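Local coordinates for fructose-bisphosphate aldolase (Thermus caldophilus, PDB 2FJK), which belongs to the class II fructose-bisphosphate aldolases, a family of enzymes built on the TIM-barrel fold, at residues L34-E39 / V291-M296; G209-P214 / T252-R257; E219-A224 / A259-V264. All coordinates share one frame; numbering follows the deposited sequence.

Contact 1: residues L34-E39 / V291-M296; sequences LEAAEE and VVKSRM
Lys293 and Glu39 meet because of how their chains fold: the lysine bends at its third torsion (chi3 59°), while the glutamate runs out straight beyond CG (chi2 -178°), and the two side chains slant across each other. The result is a loose salt bridge, with Glu39 OE1 3.5 Å from Lys293 NZ. The glutamate has a stronger partner outside these segments. Its OE2 pairs with Lys289, one turn back on the helix of Lys293, and Glu35 OE1 binds the same amine.

Beneath the charges the contact is apolar, and Ala36 is at its centre. Its methyl points at helix 277-299 and sits between Val292 and Lys293: CB lies 3.5 Å from Val292 CG1 and 3.7 Å from Lys293 CG, so the lysine lends its aliphatic stem to the packing. Met296, a selenomethionine, brings its SE to 4.1 Å from Ala37 CA; its terminal methyl is modelled too close to Ala36 to be trusted.

Helices 27-38 and 277-299 pack here at a crossing angle of -45°, their local axes 8.9 Å apart. Helix 27-38 follows barrel strand 19-23, and Val292 also touches Phe22 of that strand, so the long C-terminal helix packs against both the helical shell and the barrel wall.

Ala36, Val292, Met296 and the stem of Lys293 make up the apolar part, while Glu35 and Glu39 face Lys289 and Lys293. The ion pairs probably add to an interface whose fit comes mainly from hydrocarbon packing.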
loop_
_atom_site.group_PDB
_atom_site.type_symbol
_atom_site.label_atom_id
_atom_site.label_comp_id
_atom_site.label_asym_id
_atom_site.label_seq_id
_atom_site.Cartn_x
_atom_site.Cartn_y
_atom_site.Cartn_z
ATOM N N LEU A 34 -13.946 -10.896 7.432
ATOM C CA LEU A 34 -14.082 -9.447 7.575
ATOM C C LEU A 34 -15.491 -8.916 7.326
ATOM O O LEU A 34 -15.920 -7.955 7.970
ATOM C CB LEU A 34 -13.102 -8.718 6.650
ATOM C CG LEU A 34 -11.620 -8.782 7.037
ATOM C CD1 LEU A 34 -10.805 -7.925 6.089
ATOM C CD2 LEU A 34 -11.442 -8.308 8.467
ATOM N N GLU A 35 -16.208 -9.521 6.388
ATOM C CA GLU A 35 -17.566 -9.078 6.102
ATOM C C GLU A 35 -18.433 -9.436 7.300
ATOM O O GLU A 35 -19.266 -8.630 7.743
ATOM C CB GLU A 35 -18.103 -9.754 4.849
ATOM C CG GLU A 35 -17.508 -9.222 3.570
ATOM C CD GLU A 35 -17.988 -9.989 2.362
ATOM O OE1 GLU A 35 -19.186 -10.329 2.330
ATOM O OE2 GLU A 35 -17.176 -10.239 1.445
ATOM N N ALA A 36 -18.230 -10.645 7.821
ATOM C CA ALA A 36 -18.971 -11.096 8.990
ATOM C C ALA A 36 -18.690 -10.086 10.106
ATOM O O ALA A 36 -19.577 -9.739 10.881
ATOM C CB ALA A 36 -18.506 -12.493 9.403
ATOM N N ALA A 37 -17.457 -9.599 10.166
ATOM C CA ALA A 37 -17.083 -8.613 11.178
ATOM C C ALA A 37 -17.788 -7.261 10.957
ATOM O O ALA A 37 -18.248 -6.641 11.918
ATOM C CB ALA A 37 -15.575 -8.416 11.186
ATOM N N GLU A 38 -17.859 -6.798 9.707
ATOM C CA GLU A 38 -18.525 -5.520 9.421
ATOM C C GLU A 38 -19.979 -5.695 9.843
ATOM O O GLU A 38 -20.532 -4.866 10.562
ATOM C CB GLU A 38 -18.427 -5.162 7.932
ATOM C CG GLU A 38 -17.000 -4.926 7.441
ATOM C CD GLU A 38 -16.326 -3.746 8.122
ATOM O OE1 GLU A 38 -16.691 -3.430 9.277
ATOM O OE2 GLU A 38 -15.420 -3.142 7.510
ATOM N N GLU A 39 -20.603 -6.776 9.387
ATOM C CA GLU A 39 -21.962 -7.069 9.820
ATOM C C GLU A 39 -21.699 -7.427 11.286
ATOM O O GLU A 39 -20.573 -7.769 11.645
ATOM C CB GLU A 39 -22.521 -8.285 9.075
ATOM C CG GLU A 39 -22.787 -8.046 7.602
ATOM C CD GLU A 39 -23.387 -9.259 6.906
ATOM O OE1 GLU A 39 -24.249 -9.934 7.510
ATOM O OE2 GLU A 39 -23.006 -9.523 5.748
ATOM N N VAL A 291 -20.717 -19.034 9.305
ATOM C CA VAL A 291 -20.132 -19.715 10.450
ATOM C C VAL A 291 -19.512 -18.674 11.358
ATOM O O VAL A 291 -19.730 -18.681 12.574
ATOM C CB VAL A 291 -19.031 -20.725 10.030
ATOM C CG1 VAL A 291 -18.221 -21.154 11.261
ATOM C CG2 VAL A 291 -19.669 -21.936 9.370
ATOM N N VAL A 292 -18.741 -17.769 10.765
ATOM C CA VAL A 292 -18.087 -16.732 11.547
ATOM C C VAL A 292 -19.108 -15.909 12.335
ATOM O O VAL A 292 -18.909 -15.631 13.520
ATOM C CB VAL A 292 -17.260 -15.786 10.658
ATOM C CG1 VAL A 292 -16.662 -14.656 11.517
ATOM C CG2 VAL A 292 -16.145 -16.572 9.958
ATOM N N LYS A 293 -20.195 -15.528 11.673
ATOM C CA LYS A 293 -21.244 -14.741 12.312
ATOM C C LYS A 293 -21.784 -15.434 13.551
ATOM O O LYS A 293 -21.753 -14.859 14.639
ATOM C CB LYS A 293 -22.378 -14.451 11.316
ATOM C CG LYS A 293 -22.037 -13.347 10.326
ATOM C CD LYS A 293 -23.025 -13.260 9.177
ATOM C CE LYS A 293 -24.446 -12.998 9.651
ATOM N NZ LYS A 293 -25.418 -13.084 8.522
ATOM N N SER A 294 -22.259 -16.666 13.403
ATOM C CA SER A 294 -22.794 -17.384 14.560
ATOM C C SER A 294 -21.720 -17.492 15.646
ATOM O O SER A 294 -22.010 -17.408 16.844
ATOM C CB SER A 294 -23.311 -18.771 14.154
ATOM O OG SER A 294 -22.299 -19.588 13.600
ATOM N N ARG A 295 -20.475 -17.650 15.212
ATOM C CA ARG A 295 -19.340 -17.745 16.124
ATOM C C ARG A 295 -19.278 -16.470 16.965
ATOM O O ARG A 295 -19.092 -16.514 18.184
ATOM C CB ARG A 295 -18.055 -17.886 15.313
ATOM C CG ARG A 295 -16.969 -18.650 15.996
ATOM C CD ARG A 295 -17.437 -20.051 16.329
ATOM N NE ARG A 295 -16.360 -20.794 16.955
ATOM C CZ ARG A 295 -16.533 -21.832 17.759
ATOM N NH1 ARG A 295 -17.753 -22.267 18.050
ATOM N NH2 ARG A 295 -15.476 -22.423 18.280
HETATM N N MSE A 296 -19.419 -15.328 16.296
HETATM C CA MSE A 296 -19.394 -14.041 16.982
HETATM C C MSE A 296 -20.602 -13.903 17.918
HETATM O O MSE A 296 -20.510 -13.234 18.943
HETATM C CB MSE A 296 -19.371 -12.897 15.965
HETATM C CG MSE A 296 -18.133 -12.906 15.085
HETATM SE SE MSE A 296 -18.198 -11.630 13.646
HETATM C CE MSE A 296 -19.159 -12.617 12.344
#

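Contact 2: residues G209-P214 / T252-R257. With 13P (1,3-dihydroxyacetonephosphate), chain E.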
loop_
_atom_site.group_PDB
_atom_site.type_symbol
_atom_site.label_atom_id
_atom_site.label_comp_id
_atom_site.label_asym_id
_atom_site.label_seq_id
_atom_site.Cartn_x
_atom_site.Cartn_y
_atom_site.Cartn_z
ATOM N N GLY A 209 -7.912 -24.386 19.625
ATOM C CA GLY A 209 -8.581 -25.651 19.390
ATOM C C GLY A 209 -9.996 -25.591 19.913
ATOM O O GLY A 209 -10.484 -26.542 20.531
ATOM N N ALA A 210 -10.668 -24.476 19.642
ATOM C CA ALA A 210 -12.019 -24.282 20.144
ATOM C C ALA A 210 -13.166 -24.473 19.166
ATOM O O ALA A 210 -14.281 -24.057 19.457
ATOM C CB ALA A 210 -12.126 -22.905 20.804
ATOM N N SER A 211 -12.921 -25.101 18.022
ATOM C CA SER A 211 -14.009 -25.319 17.070
ATOM C C SER A 211 -15.143 -26.131 17.713
ATOM O O SER A 211 -14.915 -26.912 18.635
ATOM C CB SER A 211 -13.507 -26.045 15.819
ATOM O OG SER A 211 -13.016 -25.131 14.852
ATOM N N ALA A 212 -16.357 -25.944 17.207
ATOM C CA ALA A 212 -17.533 -26.637 17.722
ATOM C C ALA A 212 -17.800 -27.914 16.927
ATOM O O ALA A 212 -18.411 -28.856 17.428
ATOM C CB ALA A 212 -18.761 -25.703 17.663
ATOM N N VAL A 213 -17.336 -27.937 15.686
ATOM C CA VAL A 213 -17.519 -29.097 14.828
ATOM C C VAL A 213 -18.967 -29.595 14.932
ATOM O O VAL A 213 -19.213 -30.760 15.259
ATOM C CB VAL A 213 -16.551 -30.223 15.243
ATOM C CG1 VAL A 213 -16.346 -31.183 14.083
ATOM C CG2 VAL A 213 -15.217 -29.618 15.708
ATOM N N PRO A 214 -19.943 -28.708 14.647
ATOM C CA PRO A 214 -21.377 -29.018 14.704
ATOM C C PRO A 214 -21.780 -30.266 13.936
ATOM O O PRO A 214 -21.336 -30.488 12.808
ATOM C CB PRO A 214 -22.033 -27.749 14.155
ATOM C CG PRO A 214 -20.970 -27.181 13.247
ATOM C CD PRO A 214 -19.724 -27.371 14.067
ATOM N N THR A 252 -10.788 -20.237 15.905
ATOM C CA THR A 252 -11.650 -21.143 15.136
ATOM C C THR A 252 -11.040 -21.371 13.759
ATOM O O THR A 252 -10.797 -20.417 13.018
ATOM C CB THR A 252 -13.059 -20.554 14.922
ATOM O OG1 THR A 252 -13.620 -20.204 16.186
ATOM C CG2 THR A 252 -13.971 -21.574 14.229
ATOM N N ASP A 253 -10.814 -22.635 13.409
ATOM C CA ASP A 253 -10.209 -22.968 12.127
ATOM C C ASP A 253 -10.941 -24.132 11.452
ATOM O O ASP A 253 -11.480 -23.976 10.360
ATOM C CB ASP A 253 -8.727 -23.309 12.352
ATOM C CG ASP A 253 -7.983 -23.607 11.070
ATOM O OD1 ASP A 253 -8.561 -23.445 9.981
ATOM O OD2 ASP A 253 -6.803 -24.004 11.159
ATOM N N THR A 254 -10.946 -25.292 12.105
ATOM C CA THR A 254 -11.620 -26.481 11.588
ATOM C C THR A 254 -13.059 -26.215 11.099
ATOM O O THR A 254 -13.436 -26.643 10.007
ATOM C CB THR A 254 -11.685 -27.597 12.667
ATOM O OG1 THR A 254 -10.366 -28.081 12.945
ATOM C CG2 THR A 254 -12.560 -28.749 12.198
ATOM N N ASP A 255 -13.857 -25.525 11.912
ATOM C CA ASP A 255 -15.240 -25.239 11.540
ATOM C C ASP A 255 -15.337 -24.576 10.166
ATOM O O ASP A 255 -16.198 -24.928 9.366
ATOM C CB ASP A 255 -15.927 -24.341 12.585
ATOM C CG ASP A 255 -16.227 -25.070 13.897
ATOM O OD1 ASP A 255 -16.338 -26.313 13.897
ATOM O OD2 ASP A 255 -16.373 -24.388 14.933
ATOM N N LEU A 256 -14.438 -23.631 9.902
ATOM C CA LEU A 256 -14.424 -22.905 8.635
ATOM C C LEU A 256 -14.025 -23.786 7.469
ATOM O O LEU A 256 -14.662 -23.748 6.421
ATOM C CB LEU A 256 -13.470 -21.720 8.713
ATOM C CG LEU A 256 -13.601 -20.829 9.945
ATOM C CD1 LEU A 256 -12.725 -19.609 9.746
ATOM C CD2 LEU A 256 -15.047 -20.419 10.169
ATOM N N ARG A 257 -12.963 -24.569 7.647
ATOM C CA ARG A 257 -12.499 -25.469 6.593
ATOM C C ARG A 257 -13.607 -26.422 6.206
ATOM O O ARG A 257 -13.883 -26.611 5.027
ATOM C CB ARG A 257 -11.303 -26.305 7.053
ATOM C CG ARG A 257 -10.047 -25.545 7.391
ATOM C CD ARG A 257 -8.928 -26.551 7.694
ATOM N NE ARG A 257 -7.778 -25.929 8.331
ATOM C CZ ARG A 257 -6.595 -26.523 8.486
ATOM N NH1 ARG A 257 -6.406 -27.764 8.044
ATOM N NH2 ARG A 257 -5.595 -25.873 9.083
HETATM P P 13P E . -9.401 -25.794 15.553
HETATM O O1P 13P E . -8.816 -26.977 14.641
HETATM O O2P 13P E . -10.173 -26.490 16.747
HETATM O O3P 13P E . -10.399 -24.943 14.709
HETATM O O1 13P E . -8.172 -24.894 16.063
HETATM C C1 13P E . -8.375 -23.492 16.229
HETATM C C2 13P E . -7.157 -22.998 16.969
HETATM O O2 13P E . -6.816 -23.558 18.008
HETATM C C3 13P E . -6.346 -21.814 16.442
HETATM O O3 13P E . -5.185 -21.613 17.241
#
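The phosphate-binding corner of the TIM barrel lies here, where Ser211, in the loop after strand 205-207, meets the start of helix 254-270. The bound 1,3-dihydroxyacetonephosphate sets its phosphate between the two segments.

O3P is gripped three times: by Ser211 OG at 2.6 Å, by Asp253 N at 2.7 Å and by Thr254 N, also at 2.7 Å. The two backbone donors are the N-cap residue Asp253 and the first helical residue Thr254, and the N-terminal end of this helix would be expected to help hold the anion. Thr254 OG1 donates to O1P at 2.5 Å, and from loop 209-214 Ser211 N adds a weak bond to O2P. Lys182, His178, Gly179 and Asp80 also hydrogen-bond the ligand.

Ser211 OG works in two directions. While it donates to the phosphate it accepts Asp255 N at 3.1 Å in a fairly straight bond (161°), tying the loop to the helix behind the ligand.

Asp255 then holds the loop itself. With CG set beside its own backbone N (chi1 -72°), its carboxylate reaches the loop backbone, and each oxygen uses its syn lone pair to accept one of two successive amides. OD2 takes Ala212 N at 2.8 Å and OD1 takes Val213 N at 2.6 Å. This second-shell clamp probably helps position Ser211, the residue just before the gripped pair. Arg295 makes a further weak, long ion pair with OD2.

Within segment 252-257, Arg257 holds the carboxylate of Asp253 side-on, and its NH1 bridges to Asp276 of the second subunit. Arg257 NE meets Asp253 OD1 at 3.1 Å, from above the carboxylate plane.

Contact 3: residues E219-A224 / A259-V264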
loop_
_atom_site.group_PDB
_atom_site.type_symbol
_atom_site.label_atom_id
_atom_site.label_comp_id
_atom_site.label_asym_id
_atom_site.label_seq_id
_atom_site.Cartn_x
_atom_site.Cartn_y
_atom_site.Cartn_z
ATOM N N GLU A 219 -22.635 -33.933 9.203
ATOM C CA GLU A 219 -23.578 -34.655 8.348
ATOM C C GLU A 219 -23.731 -34.041 6.959
ATOM O O GLU A 219 -23.956 -34.752 5.976
ATOM C CB GLU A 219 -24.943 -34.752 9.048
ATOM C CG GLU A 219 -24.870 -35.493 10.389
ATOM C CD GLU A 219 -26.231 -35.739 11.033
ATOM O OE1 GLU A 219 -27.097 -36.355 10.375
ATOM O OE2 GLU A 219 -26.429 -35.330 12.201
ATOM N N ARG A 220 -23.608 -32.723 6.878
ATOM C CA ARG A 220 -23.715 -32.028 5.601
ATOM C C ARG A 220 -22.496 -32.414 4.765
ATOM O O ARG A 220 -22.589 -32.629 3.558
ATOM C CB ARG A 220 -23.730 -30.521 5.838
ATOM C CG ARG A 220 -24.034 -29.679 4.620
ATOM C CD ARG A 220 -23.990 -28.207 5.003
ATOM N NE ARG A 220 -24.705 -27.352 4.062
ATOM C CZ ARG A 220 -24.335 -27.141 2.807
ATOM N NH1 ARG A 220 -23.245 -27.726 2.333
ATOM N NH2 ARG A 220 -25.053 -26.344 2.027
ATOM N N PHE A 221 -21.352 -32.503 5.431
ATOM C CA PHE A 221 -20.096 -32.860 4.784
ATOM C C PHE A 221 -20.178 -34.292 4.262
ATOM O O PHE A 221 -19.826 -34.566 3.111
ATOM C CB PHE A 221 -18.947 -32.723 5.792
ATOM C CG PHE A 221 -17.605 -33.113 5.243
ATOM C CD1 PHE A 221 -17.062 -32.444 4.151
ATOM C CD2 PHE A 221 -16.880 -34.151 5.823
ATOM C CE1 PHE A 221 -15.818 -32.804 3.643
ATOM C CE2 PHE A 221 -15.635 -34.518 5.321
ATOM C CZ PHE A 221 -15.104 -33.841 4.229
ATOM N N ARG A 222 -20.656 -35.202 5.107
ATOM C CA ARG A 222 -20.789 -36.599 4.712
ATOM C C ARG A 222 -21.817 -36.713 3.598
ATOM O O ARG A 222 -21.618 -37.457 2.646
ATOM C CB ARG A 222 -21.215 -37.467 5.904
ATOM C CG ARG A 222 -20.357 -37.282 7.148
ATOM C CD ARG A 222 -20.572 -38.395 8.168
ATOM N NE ARG A 222 -19.477 -39.358 8.124
ATOM C CZ ARG A 222 -19.171 -40.102 7.061
ATOM N NH1 ARG A 222 -19.887 -40.007 5.946
ATOM N NH2 ARG A 222 -18.129 -40.923 7.102
ATOM N N ALA A 223 -22.907 -35.961 3.714
ATOM C CA ALA A 223 -23.971 -35.980 2.708
ATOM C C ALA A 223 -23.447 -35.628 1.311
ATOM O O ALA A 223 -24.003 -36.063 0.303
ATOM C CB ALA A 223 -25.090 -35.023 3.110
ATOM N N ALA A 224 -22.384 -34.831 1.258
ATOM C CA ALA A 224 -21.768 -34.449 -0.009
ATOM C C ALA A 224 -20.568 -35.379 -0.161
ATOM O O ALA A 224 -20.687 -36.577 0.084
ATOM C CB ALA A 224 -21.317 -32.989 0.040
ATOM N N ALA A 259 -16.938 -26.210 6.723
ATOM C CA ALA A 259 -18.046 -25.537 6.057
ATOM C C ALA A 259 -17.685 -25.253 4.593
ATOM O O ALA A 259 -18.435 -25.593 3.680
ATOM C CB ALA A 259 -18.387 -24.241 6.787
ATOM N N PHE A 260 -16.522 -24.643 4.380
ATOM C CA PHE A 260 -16.055 -24.304 3.034
ATOM C C PHE A 260 -15.988 -25.536 2.122
ATOM O O PHE A 260 -16.493 -25.525 0.996
ATOM C CB PHE A 260 -14.665 -23.670 3.124
ATOM C CG PHE A 260 -14.230 -22.985 1.867
ATOM C CD1 PHE A 260 -14.583 -21.662 1.627
ATOM C CD2 PHE A 260 -13.479 -23.665 0.915
ATOM C CE1 PHE A 260 -14.194 -21.024 0.453
ATOM C CE2 PHE A 260 -13.083 -23.037 -0.270
ATOM C CZ PHE A 260 -13.438 -21.716 -0.503
ATOM N N THR A 261 -15.348 -26.597 2.610
ATOM C CA THR A 261 -15.210 -27.822 1.827
ATOM C C THR A 261 -16.567 -28.501 1.644
ATOM O O THR A 261 -16.866 -29.043 0.574
ATOM C CB THR A 261 -14.218 -28.810 2.504
ATOM O OG1 THR A 261 -12.926 -28.194 2.619
ATOM C CG2 THR A 261 -14.087 -30.089 1.684
ATOM N N ALA A 262 -17.392 -28.479 2.685
ATOM C CA ALA A 262 -18.707 -29.094 2.578
ATOM C C ALA A 262 -19.387 -28.490 1.353
ATOM O O ALA A 262 -19.902 -29.204 0.500
ATOM C CB ALA A 262 -19.532 -28.815 3.827
ATOM N N LEU A 263 -19.373 -27.165 1.257
ATOM C CA LEU A 263 -20.010 -26.520 0.125
ATOM C C LEU A 263 -19.337 -26.780 -1.219
ATOM O O LEU A 263 -20.021 -26.984 -2.214
ATOM C CB LEU A 263 -20.163 -25.025 0.388
ATOM C CG LEU A 263 -21.556 -24.755 0.980
ATOM C CD1 LEU A 263 -21.638 -25.246 2.416
ATOM C CD2 LEU A 263 -21.846 -23.303 0.946
ATOM N N VAL A 264 -18.006 -26.796 -1.260
ATOM C CA VAL A 264 -17.326 -27.065 -2.519
ATOM C C VAL A 264 -17.753 -28.442 -3.024
ATOM O O VAL A 264 -18.093 -28.608 -4.199
ATOM C CB VAL A 264 -15.782 -27.045 -2.365
ATOM C CG1 VAL A 264 -15.132 -27.671 -3.587
ATOM C CG2 VAL A 264 -15.286 -25.612 -2.206
#
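Apolar packing comes first: Phe221 lays the edge of its ring against helix 254-270. Its CG is swung anti to the backbone N (chi1 178°), which carries the ring toward the neighbouring helix although its CB points to the side of that helix. CD1 comes to 4.1 Å from Ala262 CA, and CE1 to 3.8 Å from Thr261 CG2, so backbone and methyl are both met near the ring plane. Phe221 and Thr261 lie side by side and point the same way. Just past helix 215-223, Ala224 turns its methyl to the same neighbour, with CB 4.1 Å from Ala262 O. Ala262 is central to all this; its small side chain is consistent with the close approach of the helices, and its CA is 4.6 Å from that of Phe221. The local axes are 8.7 Å apart and inclined by 30°, as two neighbouring helices of the barrel's outer layer that run the same way.

A flat cation meets an alkyl group on the other flank. Arg220 stretches out from CG to NE, then lays one face of its guanidinium over Leu263 CD1, though how closely the two approach is uncertain. Ala262 C lies at the edge of the same group, 4.1 Å from NH1.

Polar bonds are made with residues outside the two segments. Arg220 NH1 forms a salt bridge with Glu266, one turn further along the partner helix. Thr261 OG1 is hydrogen-bonded to Arg257 O and to Tyr280 OH of the second subunit, where Pro272 also packs on Phe221.

Chemically, then, the two helices are joined by hydrocarbon packing and by a guanidinium laid on a leucine, and the Glu266 bridge probably holds that guanidinium in place.

How the contacts relate
From the N terminus, the chain passes strand 19-23 and enters helix 27-38, whose end waits for 291-296: contact 1 closes a loop of some 250 residues that takes in most of the barrel. Contacts 2 and 3 both fall within it. Leaving strand 205-207, the chain gives 209-214 and then 219-224; after strand 247-252 it supplies their partners in the same order, so the two contacts cross. Contact 2 joins the strand ends at the ligand, and contact 3 joins the following helices near the second subunit. Arg295 of helix 277-299 links contacts 1 and 2, its NE 2.9 Å from Thr252 OG1, while Val291 packs on Ala259 of contact 3.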